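Endoglucanase (Humicola insolens, PDB 1DYS) hydrolyses internal beta-1,4-glucosidic linkages of cellulose as a glycoside hydrolase of family 6, contributing to the breakdown of plant biomass. Local coordinates at residues 40-43 with 44-48; 163-166 with 167-171. All blocks are in the same frame, centred on the assembly; numbering follows the deposited sequence.

Contact 1 (40-43 with 44-48)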
loop_
_atom_site.group_PDB
_atom_site.type_symbol
_atom_site.label_atom_id
_atom_site.label_comp_id
_atom_site.label_asym_id
_atom_site.label_seq_id
_atom_site.Cartn_x
_atom_site.Cartn_y
_atom_site.Cartn_z
ATOM N N VAL A 40 24.938 9.297 9.372
ATOM C CA VAL A 40 24.100 8.167 8.957
ATOM C C VAL A 40 24.540 6.886 9.658
ATOM O O VAL A 40 23.728 6.123 10.208
ATOM C CB VAL A 40 24.060 7.994 7.422
ATOM C CG1 VAL A 40 23.183 6.782 7.085
ATOM C CG2 VAL A 40 23.489 9.242 6.739
ATOM N N LYS A 41 25.866 6.593 9.664
ATOM C CA LYS A 41 26.332 5.368 10.342
ATOM C C LYS A 41 25.998 5.362 11.828
ATOM O O LYS A 41 25.705 4.314 12.408
ATOM C CB LYS A 41 27.840 5.168 10.098
ATOM C CG LYS A 41 28.270 3.715 10.312
ATOM C CD LYS A 41 29.457 3.384 9.407
ATOM C CE LYS A 41 30.626 2.841 10.202
ATOM N NZ LYS A 41 30.444 1.437 10.648
ATOM N N TYR A 42 25.958 6.504 12.479
ATOM C CA TYR A 42 25.589 6.670 13.881
ATOM C C TYR A 42 24.137 6.179 14.013
ATOM O O TYR A 42 23.898 5.292 14.815
ATOM C CB TYR A 42 25.694 8.093 14.416
ATOM C CG TYR A 42 25.290 8.331 15.854
ATOM C CD1 TYR A 42 23.977 8.436 16.248
ATOM C CD2 TYR A 42 26.261 8.458 16.849
ATOM C CE1 TYR A 42 23.602 8.654 17.563
ATOM C CE2 TYR A 42 25.902 8.692 18.172
ATOM C CZ TYR A 42 24.578 8.787 18.526
ATOM O OH TYR A 42 24.240 9.009 19.844
ATOM N N VAL A 43 23.280 6.722 13.145
ATOM C CA VAL A 43 21.888 6.230 13.201
ATOM C C VAL A 43 21.827 4.747 12.918
ATOM O O VAL A 43 21.027 4.014 13.527
ATOM C CB VAL A 43 20.996 7.028 12.220
ATOM C CG1 VAL A 43 19.549 6.522 12.196
ATOM C CG2 VAL A 43 21.057 8.499 12.585
ATOM N N GLN A 44 22.597 4.225 11.943
ATOM C CA GLN A 44 22.530 2.822 11.586
ATOM C C GLN A 44 22.858 1.829 12.702
ATOM O O GLN A 44 22.257 0.752 12.775
ATOM C CB GLN A 44 23.506 2.488 10.420
ATOM C CG GLN A 44 23.003 3.009 9.079
ATOM C CD GLN A 44 24.005 2.682 7.980
ATOM O OE1 GLN A 44 25.116 3.198 8.005
ATOM N NE2 GLN A 44 23.637 1.832 7.021
ATOM N N GLU A 45 23.810 2.203 13.542
ATOM C CA GLU A 45 24.280 1.295 14.577
ATOM C C GLU A 45 23.815 1.634 15.965
ATOM O O GLU A 45 23.800 0.721 16.806
ATOM C CB GLU A 45 25.810 1.349 14.586
ATOM C CG GLU A 45 26.446 1.141 13.234
ATOM C CD GLU A 45 27.844 0.576 13.321
ATOM O OE1 GLU A 45 28.564 0.912 14.282
ATOM O OE2 GLU A 45 28.239 -0.197 12.425
ATOM N N LYS A 46 23.534 2.891 16.254
ATOM C CA LYS A 46 23.243 3.260 17.626
ATOM C C LYS A 46 21.883 3.827 17.920
ATOM O O LYS A 46 21.674 4.227 19.080
ATOM C CB LYS A 46 24.300 4.292 18.097
ATOM C CG LYS A 46 25.689 3.679 18.200
ATOM C CD LYS A 46 26.736 4.617 17.612
ATOM C CE LYS A 46 28.132 4.065 17.837
ATOM N NZ LYS A 46 28.526 2.957 16.912
ATOM N N VAL A 47 20.991 3.952 16.925
ATOM C CA VAL A 47 19.721 4.618 17.268
ATOM C C VAL A 47 18.559 3.639 17.081
ATOM O O VAL A 47 18.435 3.181 15.950
ATOM C CB VAL A 47 19.533 5.843 16.369
ATOM C CG1 VAL A 47 18.177 6.495 16.516
ATOM C CG2 VAL A 47 20.577 6.941 16.704
ATOM N N GLY A 48 17.891 3.284 18.186
ATOM C CA GLY A 48 16.818 2.280 18.013
ATOM C C GLY A 48 15.608 2.889 17.306
ATOM O O GLY A 48 15.347 4.065 17.468
HETATM O O HOH W 1 30.532 2.820 13.327
HETATM O O HOH W 2 22.301 6.783 20.897
#
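Gln44, Val43 and Tyr42 carry most of this local contact, which forms the C-terminal turn of helix 34-46, the helix that leads into strand 51-53 of the distorted beta/alpha barrel. Gln44 lies back across the preceding turn. Its backbone N donates to Val40 O at 2.8 Å. CG takes the position beside its own backbone N (chi1 -74°), and the chain then runs out extended. This lays OE1 against Lys41 CA at 3.4 Å. The other end of the amide, NE2, is hydrogen-bonded to Asp22 of helix 15-29, and the side chain also touches Arg25 there. Gln44 therefore ties the two helices together. Val43 faces the interior, against Leu21 of the same neighbouring helix and against Trp308. Its carbonyl O receives a weak bond from Val47 N, and its CG1 lies 4.2 Å from Val47 CB. Val47 is the first residue to leave helical angles, so this weak bond marks the end of the regular turn. The Tyr42 ring has two neighbours. CD of Lys46 sits over one face, 3.9 Å from Tyr42 CD2, while Val47 CG2 approaches the ring obliquely at 3.6 Å from Tyr42 CE1. With CG anti to the backbone N (chi1 178°), the ring extends toward the helix end, where Tyr42 OH and Lys46 O share a water. The exposed side carries a salt-bridge network. Glu45 is flanked by two lysines, one on each carboxylate oxygen, and they probably stabilise the carboxylate. Lys46 NZ forms a salt bridge with Glu45 OE1. The other bridge joins Lys41 NZ to Glu45 OE2 at 3.3 Å, a weak hydrogen bond, and a water accepts weakly from Lys41 NZ and donates to Glu45 OE1.

Contact 2 (163-166 with 167-171)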
loop_
_atom_site.group_PDB
_atom_site.type_symbol
_atom_site.label_atom_id
_atom_site.label_comp_id
_atom_site.label_asym_id
_atom_site.label_seq_id
_atom_site.Cartn_x
_atom_site.Cartn_y
_atom_site.Cartn_z
ATOM N N ILE A 163 -9.484 -3.010 19.544
ATOM C CA ILE A 163 -8.335 -2.556 20.348
ATOM C C ILE A 163 -8.353 -3.210 21.734
ATOM O O ILE A 163 -7.350 -3.707 22.287
ATOM C CB ILE A 163 -8.323 -1.034 20.434
ATOM C CG1 ILE A 163 -8.156 -0.373 19.056
ATOM C CG2 ILE A 163 -7.143 -0.647 21.336
ATOM C CD1 ILE A 163 -8.128 1.151 19.090
ATOM N N GLY A 164 -9.582 -3.288 22.296
ATOM C CA GLY A 164 -9.702 -3.960 23.605
ATOM C C GLY A 164 -9.218 -5.395 23.491
ATOM O O GLY A 164 -8.623 -5.931 24.421
ATOM N N TYR A 165 -9.544 -6.047 22.359
ATOM C CA TYR A 165 -9.112 -7.403 22.140
ATOM C C TYR A 165 -7.585 -7.519 22.077
ATOM O O TYR A 165 -7.006 -8.414 22.702
ATOM C CB TYR A 165 -9.750 -8.018 20.877
ATOM C CG TYR A 165 -9.314 -9.453 20.679
ATOM C CD1 TYR A 165 -10.020 -10.460 21.366
ATOM C CD2 TYR A 165 -8.275 -9.869 19.879
ATOM C CE1 TYR A 165 -9.644 -11.777 21.243
ATOM C CE2 TYR A 165 -7.892 -11.189 19.766
ATOM C CZ TYR A 165 -8.595 -12.164 20.447
ATOM O OH TYR A 165 -8.261 -13.488 20.344
ATOM N N ALA A 166 -6.982 -6.548 21.393
ATOM C CA ALA A 166 -5.513 -6.567 21.317
ATOM C C ALA A 166 -4.882 -6.369 22.703
ATOM O O ALA A 166 -3.970 -7.153 23.004
ATOM C CB ALA A 166 -5.148 -5.444 20.354
ATOM N N ILE A 167 -5.427 -5.477 23.526
ATOM C CA ILE A 167 -4.895 -5.298 24.875
ATOM C C ILE A 167 -5.093 -6.602 25.640
ATOM O O ILE A 167 -4.190 -7.053 26.336
ATOM C CB ILE A 167 -5.616 -4.162 25.613
ATOM C CG1 ILE A 167 -5.339 -2.815 24.909
ATOM C CG2 ILE A 167 -5.207 -4.025 27.077
ATOM C CD1 ILE A 167 -6.233 -1.663 25.315
ATOM N N SER A 168 -6.316 -7.155 25.533
ATOM C CA SER A 168 -6.598 -8.392 26.285
ATOM C C SER A 168 -5.640 -9.513 25.958
ATOM O O SER A 168 -5.359 -10.376 26.812
ATOM C CB SER A 168 -8.045 -8.858 26.069
ATOM O OG SER A 168 -8.335 -9.528 24.841
ATOM N N GLN A 169 -5.176 -9.627 24.712
ATOM C CA GLN A 169 -4.290 -10.709 24.337
ATOM C C GLN A 169 -2.804 -10.496 24.614
ATOM O O GLN A 169 -2.023 -11.425 24.411
ATOM C CB GLN A 169 -4.396 -10.989 22.822
ATOM C CG GLN A 169 -5.713 -11.687 22.466
ATOM C CD GLN A 169 -5.531 -13.160 22.797
ATOM O OE1 GLN A 169 -4.590 -13.833 22.345
ATOM N NE2 GLN A 169 -6.389 -13.655 23.675
ATOM N N LEU A 170 -2.406 -9.305 25.038
ATOM C CA LEU A 170 -1.010 -8.963 25.215
ATOM C C LEU A 170 -0.653 -8.594 26.639
ATOM O O LEU A 170 0.066 -7.630 26.912
ATOM C CB LEU A 170 -0.688 -7.767 24.272
ATOM C CG LEU A 170 -0.781 -8.195 22.798
ATOM C CD1 LEU A 170 -0.759 -6.947 21.894
ATOM C CD2 LEU A 170 0.320 -9.129 22.360
ATOM N N GLN A 171 -1.258 -9.314 27.603
ATOM C CA GLN A 171 -0.917 -9.061 29.006
ATOM C C GLN A 171 0.199 -10.019 29.424
ATOM O O GLN A 171 -0.026 -11.233 29.421
ATOM C CB GLN A 171 -2.147 -9.323 29.866
ATOM C CG GLN A 171 -3.343 -8.446 29.672
ATOM C CD GLN A 171 -3.106 -6.981 29.999
ATOM O OE1 GLN A 171 -2.808 -6.630 31.139
ATOM N NE2 GLN A 171 -3.252 -6.144 28.988
#
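The last turns of helix 150-169 hold this contact, where the helix gives way to the loop that leads into strand 175-180. Tyr165 and Gln169 lie side by side and point the same way. Gln169 CG rests over the face of the Tyr165 ring, 3.9 Å from the ring centroid, as a CH-pi contact. The chain of Gln169 bends at chi2, which turns the amide nearly parallel to the ring, out by its hydroxyl end. The two planes end only 10° apart, with Gln169 CD 3.7 Å from Tyr165 OH. The hydroxyl itself is hydrogen-bonded to Asn118 of helix 108-126, so the ring is fixed at its far end. Helix 150-169 and strand 175-180 belong to the distorted beta/alpha barrel of family 6. On the buried side of the helix, Ile163 and Ile167 meet through CG2 and CD1 at 4.2 Å and pack on Ile203 of helix 190-207. Ile167 N donates to Ile163 O, a regular helical bond. Ala166 O is approached by Leu170 CD1 at 3.4 Å. Leu170 in turn reaches Ala121 and Leu177. Tyr165 O is gripped twice. Gln169 N donates to it, and so does Ser168 OG at 2.8 Å. Ser168 chi1 is 78°, which places OG between its own backbone N and carbonyl carbon and so back toward the previous turn. The hydroxyl reaches Tyr165 O well off the carbonyl direction, with a C=O...donor angle of 117°. Past the helix, Gln171 folds back and closes on Ile167 O. Its NE2 donates at 3.0 Å from above the carbonyl plane, while Leu170 N reaches the same oxygen from the opposite face.

Overall arrangement
Contacts 1 and 2 both lie at the C-terminal ends of helices, 34-46 and 150-169, on opposite sides of the chain's centre. Each centre is 18 Å from that point. The two centres are 32 Å apart, and their nearest atoms about 20 Å, so they do not touch. Neither is in the active site, but each is within about 11 Å of different site residues. In contact 1, the side chains of Val43 and Val47 are each about 11 Å from a substrate-binding side chain, Glu314 and Lys310 respectively. In contact 2, the side chain of Ile163 is about 10 Å from that of Asp139 and about 11 Å from that of Asp92, the assigned proton donors.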